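Local coordinates for protein VP2 (Human bocavirus 3, PDB 5US7) that forms the T=1 icosahedral capsid of the virus from sixty copies of a shared capsid protein core, at residues I452-N457 against S462-Y467. Residues are numbered along the deposited sequence; the frame is centred on the assembly and turned at random.
Sequences IPVPSN and SYLNIY
Pro453 and Tyr463 face each other as a single antiparallel non-hydrogen-bonded pair, their CA atoms 4.2 Å apart, a position in which a proline forfeits no bond to the opposite chain. The bonds belong to the flanking residues. Leu464 N donates to Ile452 O at 2.6 Å; Val454 N reaches Ser462 O at 3.0 Å, a weak bond bent to 131°. Pro453 O turns instead to a neighbouring subunit, where the hydroxyl of Tyr467 gives it a weak hydrogen bond. Ile452 packs on Leu464 and Ile466: its CG1 lies anti to the carbonyl carbon (chi1 -67°), leaving CG2 anti to N and 3.7 Å from Leu464 CD2, while its CD1 touches Ile466 CD1 at 3.6 Å, the two side chains crossing at about a right angle. The serine hydroxyls are satisfied inside the turn: Ser456 OG bonds Ala460 N and Ser462 OG bonds Ala460 O. Tyr463 points away, its OH bonded to Asn70 and its ring edge-to-face with His71. Strands 445-449 and 466-482 flank the HI loop of the parvovirus jelly roll, making this its base; it packs on a neighbouring subunit, while Asn465 and Tyr467 pair through their backbones with Ile139, just past strand 119-138, and Lys137 within it.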
loop_
_atom_site.group_PDB
_atom_site.type_symbol
_atom_site.label_atom_id
_atom_site.label_comp_id
_atom_site.label_asym_id
_atom_site.label_seq_id
_atom_site.Cartn_x
_atom_site.Cartn_y
_atom_site.Cartn_z
ATOM N N ILE A 452 -98.209 20.458 -31.639
ATOM C CA ILE A 452 -98.712 19.179 -31.160
ATOM C C ILE A 452 -99.970 18.864 -31.961
ATOM O O ILE A 452 -101.007 19.511 -31.759
ATOM C CB ILE A 452 -99.004 19.207 -29.656
ATOM C CG1 ILE A 452 -97.713 19.369 -28.870
ATOM C CG2 ILE A 452 -99.715 17.946 -29.232
ATOM C CD1 ILE A 452 -97.474 20.757 -28.392
ATOM N N PRO A 453 -99.931 17.912 -32.880
ATOM C CA PRO A 453 -101.137 17.576 -33.630
ATOM C C PRO A 453 -102.099 16.789 -32.762
ATOM O O PRO A 453 -101.802 16.411 -31.631
ATOM C CB PRO A 453 -100.605 16.726 -34.776
ATOM C CG PRO A 453 -99.173 17.072 -34.872
ATOM C CD PRO A 453 -98.739 17.307 -33.480
ATOM N N VAL A 454 -103.272 16.526 -33.318
ATOM C CA VAL A 454 -104.205 15.607 -32.683
ATOM C C VAL A 454 -104.694 14.681 -33.786
ATOM O O VAL A 454 -104.742 15.087 -34.954
ATOM C CB VAL A 454 -105.367 16.334 -31.985
ATOM C CG1 VAL A 454 -104.853 17.306 -30.950
ATOM C CG2 VAL A 454 -106.272 17.008 -32.978
ATOM N N PRO A 455 -105.038 13.441 -33.479
ATOM C CA PRO A 455 -105.487 12.530 -34.528
ATOM C C PRO A 455 -106.856 12.915 -35.057
ATOM O O PRO A 455 -107.632 13.628 -34.417
ATOM C CB PRO A 455 -105.524 11.177 -33.819
ATOM C CG PRO A 455 -105.746 11.518 -32.409
ATOM C CD PRO A 455 -105.002 12.785 -32.168
ATOM N N SER A 456 -107.137 12.435 -36.261
ATOM C CA SER A 456 -108.438 12.604 -36.886
ATOM C C SER A 456 -108.614 11.494 -37.906
ATOM O O SER A 456 -107.642 10.898 -38.372
ATOM C CB SER A 456 -108.576 13.977 -37.545
ATOM O OG SER A 456 -107.637 14.125 -38.591
ATOM N N ASN A 457 -109.872 11.224 -38.249
ATOM C CA ASN A 457 -110.159 10.136 -39.176
ATOM C C ASN A 457 -109.629 10.440 -40.570
ATOM O O ASN A 457 -109.102 9.551 -41.248
ATOM C CB ASN A 457 -111.661 9.871 -39.213
ATOM C CG ASN A 457 -112.451 11.077 -39.675
ATOM O OD1 ASN A 457 -111.935 12.195 -39.705
ATOM N ND2 ASN A 457 -113.708 10.858 -40.039
ATOM N N SER A 462 -105.690 20.294 -37.445
ATOM C CA SER A 462 -106.123 20.116 -36.062
ATOM C C SER A 462 -104.957 20.012 -35.088
ATOM O O SER A 462 -104.644 18.924 -34.606
ATOM C CB SER A 462 -107.006 18.878 -35.947
ATOM O OG SER A 462 -106.274 17.710 -36.263
ATOM N N TYR A 463 -104.261 21.111 -34.857
ATOM C CA TYR A 463 -103.236 21.159 -33.832
ATOM C C TYR A 463 -103.865 21.287 -32.449
ATOM O O TYR A 463 -105.039 21.626 -32.297
ATOM C CB TYR A 463 -102.279 22.313 -34.097
ATOM C CG TYR A 463 -102.965 23.648 -34.156
ATOM C CD1 TYR A 463 -103.109 24.425 -33.024
ATOM C CD2 TYR A 463 -103.486 24.119 -35.344
ATOM C CE1 TYR A 463 -103.741 25.636 -33.077
ATOM C CE2 TYR A 463 -104.120 25.325 -35.405
ATOM C CZ TYR A 463 -104.244 26.084 -34.270
ATOM O OH TYR A 463 -104.880 27.299 -34.331
ATOM N N LEU A 464 -103.065 20.985 -31.435
ATOM C CA LEU A 464 -103.444 21.224 -30.052
ATOM C C LEU A 464 -103.104 22.657 -29.666
ATOM O O LEU A 464 -102.035 23.165 -30.007
ATOM C CB LEU A 464 -102.718 20.250 -29.131
ATOM C CG LEU A 464 -103.078 20.331 -27.659
ATOM C CD1 LEU A 464 -104.521 19.935 -27.501
ATOM C CD2 LEU A 464 -102.186 19.424 -26.856
ATOM N N ASN A 465 -104.010 23.300 -28.937
ATOM C CA ASN A 465 -103.916 24.731 -28.658
ATOM C C ASN A 465 -103.146 24.962 -27.364
ATOM O O ASN A 465 -103.611 24.594 -26.285
ATOM C CB ASN A 465 -105.311 25.339 -28.581
ATOM C CG ASN A 465 -105.281 26.838 -28.488
ATOM O OD1 ASN A 465 -104.337 27.479 -28.935
ATOM N ND2 ASN A 465 -106.331 27.413 -27.925
ATOM N N ILE A 466 -101.977 25.590 -27.472
ATOM C CA ILE A 466 -101.103 25.855 -26.337
ATOM C C ILE A 466 -100.519 27.252 -26.480
ATOM O O ILE A 466 -100.628 27.895 -27.523
ATOM C CB ILE A 466 -99.949 24.844 -26.226
ATOM C CG1 ILE A 466 -99.081 24.930 -27.469
ATOM C CG2 ILE A 466 -100.467 23.447 -26.039
ATOM C CD1 ILE A 466 -97.819 24.149 -27.370
ATOM N N TYR A 467 -99.899 27.723 -25.405
ATOM C CA TYR A 467 -99.037 28.886 -25.468
ATOM C C TYR A 467 -97.904 28.671 -24.484
ATOM O O TYR A 467 -97.894 27.700 -23.731
ATOM C CB TYR A 467 -99.795 30.176 -25.157
ATOM C CG TYR A 467 -100.142 30.380 -23.708
ATOM C CD1 TYR A 467 -99.329 31.131 -22.888
ATOM C CD2 TYR A 467 -101.275 29.825 -23.158
ATOM C CE1 TYR A 467 -99.637 31.327 -21.575
ATOM C CE2 TYR A 467 -101.589 30.015 -21.846
ATOM C CZ TYR A 467 -100.765 30.767 -21.058
ATOM O OH TYR A 467 -101.069 30.967 -19.738
#